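Local coordinates for protein intracellular serine protease (Bacillus licheniformis, PDB 4ZOQ) that is probably a subtilisin-like serine endopeptidase that cleaves peptide bonds during lanthipeptide processing, at residues W11-Y22 / L263-L271; F25-Y36 / G92-D100. All coordinates share one frame; numbering follows the deposited sequence.

Interaction 1: residues W11-Y22 / L263-L271; sequences WGLDGILELKEY and LNIPKGYSL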
loop_
_atom_site.group_PDB
_atom_site.type_symbol
_atom_site.label_atom_id
_atom_site.label_comp_id
_atom_site.label_asym_id
_atom_site.label_seq_id
_atom_site.Cartn_x
_atom_site.Cartn_y
_atom_site.Cartn_z
ATOM N N TRP B 11 0.406 -20.512 -3.443
ATOM C CA TRP B 11 0.424 -20.824 -2.021
ATOM C C TRP B 11 0.331 -22.322 -1.824
ATOM O O TRP B 11 -0.362 -23.014 -2.563
ATOM C CB TRP B 11 -0.728 -20.146 -1.283
ATOM C CG TRP B 11 -0.747 -18.649 -1.346
ATOM C CD1 TRP B 11 0.207 -17.843 -1.857
ATOM C CD2 TRP B 11 -1.784 -17.789 -0.850
ATOM N NE1 TRP B 11 -0.173 -16.530 -1.740
ATOM C CE2 TRP B 11 -1.389 -16.472 -1.120
ATOM C CE3 TRP B 11 -3.011 -18.009 -0.222
ATOM C CZ2 TRP B 11 -2.185 -15.374 -0.778
ATOM C CZ3 TRP B 11 -3.787 -16.918 0.129
ATOM C CH2 TRP B 11 -3.373 -15.620 -0.153
ATOM N N GLY B 12 1.013 -22.816 -0.797
ATOM C CA GLY B 12 1.001 -24.227 -0.481
ATOM C C GLY B 12 -0.342 -24.680 0.048
ATOM O O GLY B 12 -0.713 -25.836 -0.161
ATOM N N LEU B 13 -1.039 -23.804 0.785
ATOM C CA LEU B 13 -2.400 -24.100 1.266
ATOM C C LEU B 13 -2.424 -25.379 2.127
ATOM O O LEU B 13 -3.478 -25.997 2.323
ATOM C CB LEU B 13 -3.384 -24.226 0.087
ATOM C CG LEU B 13 -3.635 -23.026 -0.851
ATOM C CD1 LEU B 13 -4.543 -23.431 -1.961
ATOM C CD2 LEU B 13 -4.285 -21.858 -0.104
ATOM N N ASP B 14 -1.250 -25.762 2.631
ATOM C CA ASP B 14 -1.058 -27.004 3.383
ATOM C C ASP B 14 -1.587 -28.245 2.637
ATOM O O ASP B 14 -1.946 -29.250 3.257
ATOM C CB ASP B 14 -1.738 -26.875 4.750
ATOM C CG ASP B 14 -1.205 -27.858 5.764
ATOM O OD1 ASP B 14 -0.147 -28.481 5.506
ATOM O OD2 ASP B 14 -1.839 -27.996 6.836
ATOM N N GLY B 15 -1.635 -28.180 1.309
ATOM C CA GLY B 15 -2.138 -29.297 0.527
ATOM C C GLY B 15 -3.659 -29.452 0.544
ATOM O O GLY B 15 -4.200 -30.311 -0.136
ATOM N N ILE B 16 -4.360 -28.635 1.321
ATOM C CA ILE B 16 -5.818 -28.739 1.398
ATOM C C ILE B 16 -6.452 -28.121 0.160
ATOM O O ILE B 16 -6.478 -26.902 -0.001
ATOM C CB ILE B 16 -6.406 -28.043 2.650
ATOM C CG1 ILE B 16 -5.720 -28.539 3.927
ATOM C CG2 ILE B 16 -7.915 -28.244 2.700
ATOM C CD1 ILE B 16 -5.918 -27.625 5.137
ATOM N N LEU B 17 -7.000 -28.976 -0.687
ATOM C CA LEU B 17 -7.483 -28.593 -1.999
ATOM C C LEU B 17 -8.745 -27.697 -1.902
ATOM O O LEU B 17 -9.020 -26.894 -2.798
ATOM C CB LEU B 17 -7.770 -29.861 -2.802
ATOM C CG LEU B 17 -7.962 -29.771 -4.301
ATOM C CD1 LEU B 17 -6.569 -29.764 -4.949
ATOM C CD2 LEU B 17 -8.794 -30.947 -4.791
ATOM N N GLU B 18 -9.444 -27.754 -0.773
ATOM C CA GLU B 18 -10.683 -26.999 -0.602
ATOM C C GLU B 18 -10.457 -25.504 -0.347
ATOM O O GLU B 18 -11.349 -24.686 -0.570
ATOM C CB GLU B 18 -11.464 -27.613 0.580
ATOM C CG GLU B 18 -12.560 -26.750 1.259
ATOM C CD GLU B 18 -13.698 -26.326 0.342
ATOM O OE1 GLU B 18 -13.970 -27.030 -0.663
ATOM O OE2 GLU B 18 -14.325 -25.280 0.640
ATOM N N LEU B 19 -9.227 -25.128 -0.030
ATOM C CA LEU B 19 -8.930 -23.726 0.210
ATOM C C LEU B 19 -8.948 -22.907 -1.090
ATOM O O LEU B 19 -8.975 -21.684 -1.052
ATOM C CB LEU B 19 -7.594 -23.583 0.912
ATOM C CG LEU B 19 -7.561 -24.231 2.294
ATOM C CD1 LEU B 19 -6.262 -23.862 2.985
ATOM C CD2 LEU B 19 -8.768 -23.850 3.131
ATOM N N LYS B 20 -8.905 -23.581 -2.237
ATOM C CA LYS B 20 -8.978 -22.883 -3.520
ATOM C C LYS B 20 -10.283 -22.115 -3.663
ATOM O O LYS B 20 -10.344 -21.107 -4.357
ATOM C CB LYS B 20 -8.821 -23.864 -4.681
ATOM C CG LYS B 20 -7.437 -24.507 -4.735
ATOM C CD LYS B 20 -7.296 -25.514 -5.878
ATOM C CE LYS B 20 -5.858 -26.034 -5.932
ATOM N NZ LYS B 20 -5.692 -27.183 -6.861
ATOM N N GLU B 21 -11.325 -22.558 -2.974
ATOM C CA GLU B 21 -12.597 -21.847 -3.046
ATOM C C GLU B 21 -12.493 -20.376 -2.591
ATOM O O GLU B 21 -13.212 -19.520 -3.089
ATOM C CB GLU B 21 -13.650 -22.569 -2.206
ATOM C CG GLU B 21 -14.190 -23.791 -2.875
ATOM C CD GLU B 21 -14.782 -23.467 -4.223
ATOM O OE1 GLU B 21 -15.625 -22.532 -4.302
ATOM O OE2 GLU B 21 -14.377 -24.133 -5.201
ATOM N N TYR B 22 -11.621 -20.114 -1.621
ATOM C CA TYR B 22 -11.471 -18.789 -1.019
ATOM C C TYR B 22 -10.455 -17.937 -1.775
ATOM O O TYR B 22 -10.242 -16.758 -1.453
ATOM C CB TYR B 22 -11.039 -18.932 0.452
ATOM C CG TYR B 22 -11.921 -19.884 1.250
ATOM C CD1 TYR B 22 -13.251 -19.577 1.526
ATOM C CD2 TYR B 22 -11.414 -21.078 1.730
ATOM C CE1 TYR B 22 -14.047 -20.444 2.240
ATOM C CE2 TYR B 22 -12.193 -21.942 2.455
ATOM C CZ TYR B 22 -13.509 -21.634 2.705
ATOM O OH TYR B 22 -14.280 -22.526 3.429
ATOM N N LEU B 263 -13.850 -23.331 9.540
ATOM C CA LEU B 263 -13.784 -23.728 8.129
ATOM C C LEU B 263 -12.533 -24.566 7.843
ATOM O O LEU B 263 -12.205 -24.845 6.685
ATOM C CB LEU B 263 -13.843 -22.493 7.211
ATOM C CG LEU B 263 -15.164 -21.705 7.212
ATOM C CD1 LEU B 263 -15.067 -20.401 6.400
ATOM C CD2 LEU B 263 -16.326 -22.577 6.707
ATOM N N ASN B 264 -11.838 -24.945 8.917
ATOM C CA ASN B 264 -10.594 -25.723 8.860
ATOM C C ASN B 264 -9.480 -25.097 8.048
ATOM O O ASN B 264 -8.675 -25.787 7.427
ATOM C CB ASN B 264 -10.898 -27.112 8.319
ATOM C CG ASN B 264 -11.855 -27.864 9.212
ATOM O OD1 ASN B 264 -12.935 -28.273 8.786
ATOM N ND2 ASN B 264 -11.464 -28.044 10.470
ATOM N N ILE B 265 -9.409 -23.777 8.108
ATOM C CA ILE B 265 -8.291 -23.061 7.551
ATOM C C ILE B 265 -7.135 -23.168 8.520
ATOM O O ILE B 265 -7.199 -22.595 9.608
ATOM C CB ILE B 265 -8.607 -21.564 7.353
ATOM C CG1 ILE B 265 -10.039 -21.342 6.837
ATOM C CG2 ILE B 265 -7.488 -20.893 6.562
ATOM C CD1 ILE B 265 -10.216 -21.458 5.344
ATOM N N PRO B 266 -6.043 -23.821 8.109
ATOM C CA PRO B 266 -4.906 -24.005 9.018
ATOM C C PRO B 266 -4.188 -22.678 9.252
ATOM O O PRO B 266 -4.420 -21.723 8.509
ATOM C CB PRO B 266 -4.017 -24.997 8.265
ATOM C CG PRO B 266 -4.290 -24.714 6.865
ATOM C CD PRO B 266 -5.741 -24.310 6.758
ATOM N N LYS B 267 -3.349 -22.596 10.278
ATOM C CA LYS B 267 -2.610 -21.371 10.508
ATOM C C LYS B 267 -1.704 -21.039 9.346
ATOM O O LYS B 267 -1.264 -21.925 8.623
ATOM C CB LYS B 267 -1.815 -21.423 11.798
ATOM C CG LYS B 267 -2.694 -21.291 13.045
ATOM C CD LYS B 267 -1.840 -21.469 14.314
ATOM C CE LYS B 267 -1.951 -22.864 14.901
ATOM N NZ LYS B 267 -1.000 -23.000 16.045
ATOM N N GLY B 268 -1.482 -19.743 9.130
ATOM C CA GLY B 268 -0.747 -19.302 7.963
ATOM C C GLY B 268 -1.684 -18.687 6.943
ATOM O O GLY B 268 -1.224 -18.129 5.946
ATOM N N TYR B 269 -2.994 -18.875 7.147
ATOM C CA TYR B 269 -4.014 -18.290 6.283
ATOM C C TYR B 269 -5.167 -17.772 7.110
ATOM O O TYR B 269 -5.415 -18.267 8.216
ATOM C CB TYR B 269 -4.525 -19.296 5.237
ATOM C CG TYR B 269 -3.402 -19.922 4.452
ATOM C CD1 TYR B 269 -2.766 -19.220 3.423
ATOM C CD2 TYR B 269 -2.960 -21.209 4.741
ATOM C CE1 TYR B 269 -1.711 -19.779 2.717
ATOM C CE2 TYR B 269 -1.915 -21.783 4.024
ATOM C CZ TYR B 269 -1.294 -21.061 3.014
ATOM O OH TYR B 269 -0.264 -21.632 2.299
ATOM N N SER B 270 -5.861 -16.761 6.578
ATOM C CA SER B 270 -7.053 -16.211 7.227
ATOM C C SER B 270 -8.012 -15.591 6.205
ATOM O O SER B 270 -7.608 -14.998 5.191
ATOM C CB SER B 270 -6.691 -15.179 8.300
ATOM O OG SER B 270 -7.847 -14.730 9.013
ATOM N N LEU B 271 -9.290 -15.713 6.502
ATOM C CA LEU B 271 -10.326 -15.155 5.682
ATOM C C LEU B 271 -10.508 -13.702 6.093
ATOM O O LEU B 271 -10.639 -13.382 7.279
ATOM C CB LEU B 271 -11.597 -15.965 5.883
ATOM C CG LEU B 271 -12.354 -16.439 4.657
ATOM C CD1 LEU B 271 -11.403 -17.078 3.640
ATOM C CD2 LEU B 271 -13.354 -17.450 5.155
HETATM O O HOH W 1 -13.702 -25.157 4.230
#

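Interaction 2: residues F25-Y36 / G92-D100; sequences FAAKQTDSYRTY and GMINIIAPD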
loop_
_atom_site.group_PDB
_atom_site.type_symbol
_atom_site.label_atom_id
_atom_site.label_comp_id
_atom_site.label_asym_id
_atom_site.label_seq_id
_atom_site.Cartn_x
_atom_site.Cartn_y
_atom_site.Cartn_z
ATOM N N PHE B 25 -10.755 -14.852 -5.952
ATOM C CA PHE B 25 -10.198 -13.578 -6.435
ATOM C C PHE B 25 -8.876 -13.816 -7.201
ATOM O O PHE B 25 -8.601 -13.150 -8.200
ATOM C CB PHE B 25 -9.985 -12.573 -5.284
ATOM C CG PHE B 25 -8.819 -12.908 -4.384
ATOM C CD1 PHE B 25 -8.977 -13.773 -3.312
ATOM C CD2 PHE B 25 -7.549 -12.391 -4.643
ATOM C CE1 PHE B 25 -7.891 -14.107 -2.512
ATOM C CE2 PHE B 25 -6.467 -12.722 -3.845
ATOM C CZ PHE B 25 -6.636 -13.582 -2.791
ATOM N N ALA B 26 -8.062 -14.763 -6.739
ATOM C CA ALA B 26 -6.755 -15.011 -7.380
ATOM C C ALA B 26 -6.948 -15.726 -8.713
ATOM O O ALA B 26 -6.307 -15.378 -9.708
ATOM C CB ALA B 26 -5.828 -15.813 -6.466
ATOM N N ALA B 27 -7.865 -16.691 -8.737
ATOM C CA ALA B 27 -8.215 -17.387 -9.976
ATOM C C ALA B 27 -8.764 -16.390 -10.997
ATOM O O ALA B 27 -8.467 -16.491 -12.184
ATOM C CB ALA B 27 -9.223 -18.504 -9.720
ATOM N N LYS B 28 -9.551 -15.422 -10.527
ATOM C CA LYS B 28 -10.068 -14.388 -11.417
ATOM C C LYS B 28 -8.936 -13.543 -12.005
ATOM O O LYS B 28 -8.812 -13.410 -13.214
ATOM C CB LYS B 28 -11.068 -13.511 -10.671
ATOM C CG LYS B 28 -11.742 -12.511 -11.544
ATOM C CD LYS B 28 -12.777 -11.658 -10.812
ATOM C CE LYS B 28 -13.599 -10.851 -11.842
ATOM N NZ LYS B 28 -14.792 -11.600 -12.344
ATOM N N GLN B 29 -8.063 -13.051 -11.137
ATOM C CA GLN B 29 -6.943 -12.217 -11.536
ATOM C C GLN B 29 -5.995 -12.884 -12.557
ATOM O O GLN B 29 -5.621 -12.270 -13.571
ATOM C CB GLN B 29 -6.157 -11.817 -10.289
ATOM C CG GLN B 29 -6.780 -10.713 -9.428
ATOM C CD GLN B 29 -6.522 -9.308 -9.996
ATOM O OE1 GLN B 29 -6.100 -9.153 -11.152
ATOM N NE2 GLN B 29 -6.709 -8.287 -9.161
ATOM N N THR B 30 -5.651 -14.147 -12.297
ATOM C CA THR B 30 -4.603 -14.863 -13.021
ATOM C C THR B 30 -5.135 -15.820 -14.101
ATOM O O THR B 30 -4.365 -16.622 -14.640
ATOM C CB THR B 30 -3.721 -15.698 -12.049
ATOM O OG1 THR B 30 -4.543 -16.671 -11.389
ATOM C CG2 THR B 30 -3.047 -14.812 -11.000
ATOM N N ASP B 31 -6.433 -15.737 -14.392
ATOM C CA ASP B 31 -7.113 -16.635 -15.319
ATOM C C ASP B 31 -6.862 -18.106 -14.910
ATOM O O ASP B 31 -6.248 -18.885 -15.659
ATOM C CB ASP B 31 -6.678 -16.395 -16.773
ATOM C CG ASP B 31 -7.572 -17.133 -17.786
ATOM O OD1 ASP B 31 -8.680 -17.590 -17.399
ATOM O OD2 ASP B 31 -7.179 -17.239 -18.971
ATOM N N SER B 32 -7.309 -18.458 -13.705
ATOM C CA SER B 32 -7.050 -19.779 -13.120
ATOM C C SER B 32 -5.564 -20.122 -13.134
ATOM O O SER B 32 -5.192 -21.223 -13.510
ATOM C CB SER B 32 -7.863 -20.856 -13.836
ATOM O OG SER B 32 -9.248 -20.634 -13.609
ATOM N N TYR B 33 -4.722 -19.151 -12.763
ATOM C CA TYR B 33 -3.271 -19.333 -12.592
ATOM C C TYR B 33 -2.522 -19.582 -13.904
ATOM O O TYR B 33 -1.374 -19.997 -13.894
ATOM C CB TYR B 33 -3.009 -20.460 -11.589
ATOM C CG TYR B 33 -3.852 -20.207 -10.377
ATOM C CD1 TYR B 33 -3.523 -19.190 -9.482
ATOM C CD2 TYR B 33 -5.023 -20.934 -10.157
ATOM C CE1 TYR B 33 -4.321 -18.915 -8.396
ATOM C CE2 TYR B 33 -5.838 -20.664 -9.077
ATOM C CZ TYR B 33 -5.481 -19.654 -8.200
ATOM O OH TYR B 33 -6.269 -19.378 -7.128
ATOM N N ARG B 34 -3.143 -19.284 -15.035
ATOM C CA ARG B 34 -2.439 -19.403 -16.302
ATOM C C ARG B 34 -1.323 -18.369 -16.436
ATOM O O ARG B 34 -0.332 -18.614 -17.111
ATOM C CB ARG B 34 -3.418 -19.258 -17.449
ATOM C CG ARG B 34 -4.189 -20.504 -17.707
ATOM C CD ARG B 34 -5.284 -20.281 -18.754
ATOM N NE ARG B 34 -6.022 -21.521 -18.950
ATOM C CZ ARG B 34 -7.085 -21.883 -18.245
ATOM N NH1 ARG B 34 -7.539 -21.099 -17.263
ATOM N NH2 ARG B 34 -7.679 -23.043 -18.509
ATOM N N THR B 35 -1.480 -17.220 -15.773
ATOM C CA THR B 35 -0.478 -16.162 -15.833
ATOM C C THR B 35 0.869 -16.616 -15.258
ATOM O O THR B 35 1.906 -16.075 -15.654
ATOM C CB THR B 35 -0.945 -14.870 -15.074
ATOM O OG1 THR B 35 -1.111 -15.123 -13.666
ATOM C CG2 THR B 35 -2.237 -14.338 -15.654
ATOM N N TYR B 36 0.868 -17.647 -14.400
ATOM C CA TYR B 36 2.123 -18.163 -13.842
ATOM C C TYR B 36 3.040 -18.676 -14.920
ATOM O O TYR B 36 4.252 -18.676 -14.746
ATOM C CB TYR B 36 1.901 -19.295 -12.842
ATOM C CG TYR B 36 1.240 -18.903 -11.535
ATOM C CD1 TYR B 36 0.998 -17.566 -11.208
ATOM C CD2 TYR B 36 0.809 -19.878 -10.654
ATOM C CE1 TYR B 36 0.365 -17.221 -10.019
ATOM C CE2 TYR B 36 0.170 -19.545 -9.463
ATOM C CZ TYR B 36 -0.050 -18.222 -9.152
ATOM O OH TYR B 36 -0.666 -17.900 -7.964
ATOM N N GLY B 92 0.743 -11.213 0.854
ATOM C CA GLY B 92 0.197 -12.346 0.148
ATOM C C GLY B 92 -0.558 -11.934 -1.097
ATOM O O GLY B 92 -0.532 -12.656 -2.094
ATOM N N MET B 93 -1.176 -10.757 -1.094
ATOM C CA MET B 93 -1.925 -10.390 -2.280
ATOM C C MET B 93 -0.982 -10.015 -3.416
ATOM O O MET B 93 -1.285 -10.288 -4.584
ATOM C CB MET B 93 -2.900 -9.259 -2.004
ATOM C CG MET B 93 -3.942 -9.590 -0.972
ATOM S SD MET B 93 -4.613 -11.233 -1.156
ATOM C CE MET B 93 -6.323 -10.955 -0.606
ATOM N N ILE B 94 0.161 -9.407 -3.098
ATOM C CA ILE B 94 1.167 -9.189 -4.117
ATOM C C ILE B 94 1.667 -10.537 -4.608
ATOM O O ILE B 94 1.822 -10.766 -5.812
ATOM C CB ILE B 94 2.398 -8.418 -3.598
ATOM C CG1 ILE B 94 2.066 -6.991 -3.179
ATOM C CG2 ILE B 94 3.535 -8.447 -4.631
ATOM C CD1 ILE B 94 3.046 -6.488 -2.156
ATOM N N ASN B 95 1.959 -11.422 -3.655
ATOM C CA ASN B 95 2.575 -12.700 -3.994
ATOM C C ASN B 95 1.711 -13.637 -4.847
ATOM O O ASN B 95 2.211 -14.251 -5.785
ATOM C CB ASN B 95 2.985 -13.435 -2.725
ATOM C CG ASN B 95 3.687 -14.730 -3.020
ATOM O OD1 ASN B 95 4.790 -14.737 -3.558
ATOM N ND2 ASN B 95 3.032 -15.838 -2.720
ATOM N N ILE B 96 0.421 -13.747 -4.529
ATOM C CA ILE B 96 -0.436 -14.717 -5.212
ATOM C C ILE B 96 -0.563 -14.377 -6.707
ATOM O O ILE B 96 -0.685 -15.277 -7.529
ATOM C CB ILE B 96 -1.833 -14.821 -4.547
ATOM C CG1 ILE B 96 -2.548 -16.074 -5.022
ATOM C CG2 ILE B 96 -2.683 -13.572 -4.758
ATOM C CD1 ILE B 96 -1.869 -17.380 -4.634
ATOM N N ILE B 97 -0.446 -13.091 -7.050
ATOM C CA ILE B 97 -0.467 -12.641 -8.442
ATOM C C ILE B 97 0.920 -12.678 -9.107
ATOM O O ILE B 97 1.063 -13.108 -10.268
ATOM C CB ILE B 97 -1.034 -11.184 -8.524
ATOM C CG1 ILE B 97 -2.556 -11.229 -8.372
ATOM C CG2 ILE B 97 -0.666 -10.530 -9.839
ATOM C CD1 ILE B 97 -3.154 -9.995 -7.876
ATOM N N ALA B 98 1.944 -12.335 -8.334
ATOM C CA ALA B 98 3.309 -12.267 -8.830
ATOM C C ALA B 98 4.238 -12.974 -7.865
ATOM O O ALA B 98 4.908 -12.325 -7.056
ATOM C CB ALA B 98 3.738 -10.839 -8.998
ATOM N N PRO B 99 4.256 -14.306 -7.924
ATOM C CA PRO B 99 4.937 -15.066 -6.872
ATOM C C PRO B 99 6.451 -14.910 -6.852
ATOM O O PRO B 99 7.045 -15.165 -5.818
ATOM C CB PRO B 99 4.520 -16.528 -7.157
ATOM C CG PRO B 99 3.873 -16.531 -8.499
ATOM C CD PRO B 99 3.383 -15.145 -8.766
ATOM N N ASP B 100 7.060 -14.430 -7.924
ATOM C CA ASP B 100 8.515 -14.347 -7.950
ATOM C C ASP B 100 9.092 -12.935 -7.790
ATOM O O ASP B 100 10.310 -12.803 -7.682
ATOM C CB ASP B 100 9.036 -14.964 -9.255
ATOM C CG ASP B 100 8.917 -16.472 -9.267
ATOM O OD1 ASP B 100 8.982 -17.047 -8.166
ATOM O OD2 ASP B 100 8.715 -17.068 -10.361
HETATM O O HOH W 2 1.516 -14.520 -12.360
#

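Interaction 1: residues W11-Y22 / L263-L271
Tyr269 and Trp11 each carry their ring beside the backbone N (chi1 -53° and -60°), and from opposing backbones the two side chains slide past one another in opposite directions. Their planes are nearly parallel, 26° apart, but shifted so far that the rings barely overlap; Tyr269 CE1 meets Trp11 CE3 at 3.7 Å. The phenol then ends at the loop backbone, where Leu13 N donates to Tyr269 OH over 2.8 Å, a moderately bent bond. Asp60 is a second hydrogen-bond partner of that hydroxyl and also takes Gly12 N, so one carboxylate fixes both the phenol and the start of the turn. Leu13 CD2 lies over one face of the Tyr269 ring.

Further along, two methyl ends converge on the Pro266 ring: Ile16 CD1 and Leu19 CD1 both reach its CD, the former at 3.7 Å. Ile265 CD1 rests against both Leu19 CD2 and Tyr22 CE2, 3.5 Å from the latter. The Leu271 side chain crosses that of Tyr22 at about a right angle, its CD1 3.7 Å from Tyr22 CB. At the far end a water joins Tyr22 OH to Leu263 O.

Together the segments pack an N-terminal loop and 3-10 turn against the connection from a Schellman-capped helix, through a type II turn, into one strand of a two-stranded antiparallel sheet, within a subtilase-family fold.

Interaction 2: residues F25-Y36 / G92-D100
Tyr36 turns the edge of its ring to the end of helix 86-97 and one face to the proline beyond. Its hydroxyl donates to Ile96 O over 2.7 Å; the oxygen lies at the ring's edge, and the bond lies in the carbonyl plane. Ala10 N is a second partner of the same hydroxyl. Pro99 CG sits over a face of this ring, 4.3 Å from the centroid and 26° off the normal, a CH-pi contact, while Arg40 makes a cation-pi contact with the same ring. A water at the ring edge accepts from Thr35 OG1 and donates to Ile97 O, giving the helix end another link to the 25-36 segment.

This is a helix-helix contact of the subtilase-family fold, between helices 24-30 and 86-97: the axes of residues 25-30 and 92-97 cross at -46° and approach to 10.4 Å. The Met93 side chain lies about 8 Å from that of Ser276, a predicted member of the charge relay system.

Where the helices cross, Phe25 and Met93 meet at about a right angle. The bend at chi2 of Met93 brings SD obliquely to the Phe25 ring, a Met-aromatic contact, and the turn at chi3 sets CE 3.4 Å from Phe25 CZ. Ile96 divides its branches: CG2 goes to Phe25 CE2, CG1 to Ala26 CB at 3.6 Å, and CD1 to the Tyr36 hydroxyl. Gln29 lays its bent chain obliquely across Ile97 CD1, its amide held by Ala333 N and Gln281. At the next residue, Thr30 OG1 donates back to Ala26 O from above the carbonyl plane and accepts from Tyr33 N, an ST motif.

How the interactions relate
The two contacts lie 15 Å apart, centre to centre, and touch through Trp11: its CZ2 is 3.4 Å from Gly92 O, and its indole also packs on Ile96. Along the chain the order is 11-22, 25-36, 92-100 and 263-271, so interaction 2 falls entirely between the two halves of interaction 1. Strand 246-249 borders both, taking Trp11, Leu13 and Leu271 on one contact and Phe25 and Met93 on the other. Interaction 1 is only partly buried, whereas interaction 2 is buried and closer to the chain centre. The N-terminal residues 11-36 therefore pack first against the 263-271 connection and then against helix 86-97, which begins at the predicted catalytic His86.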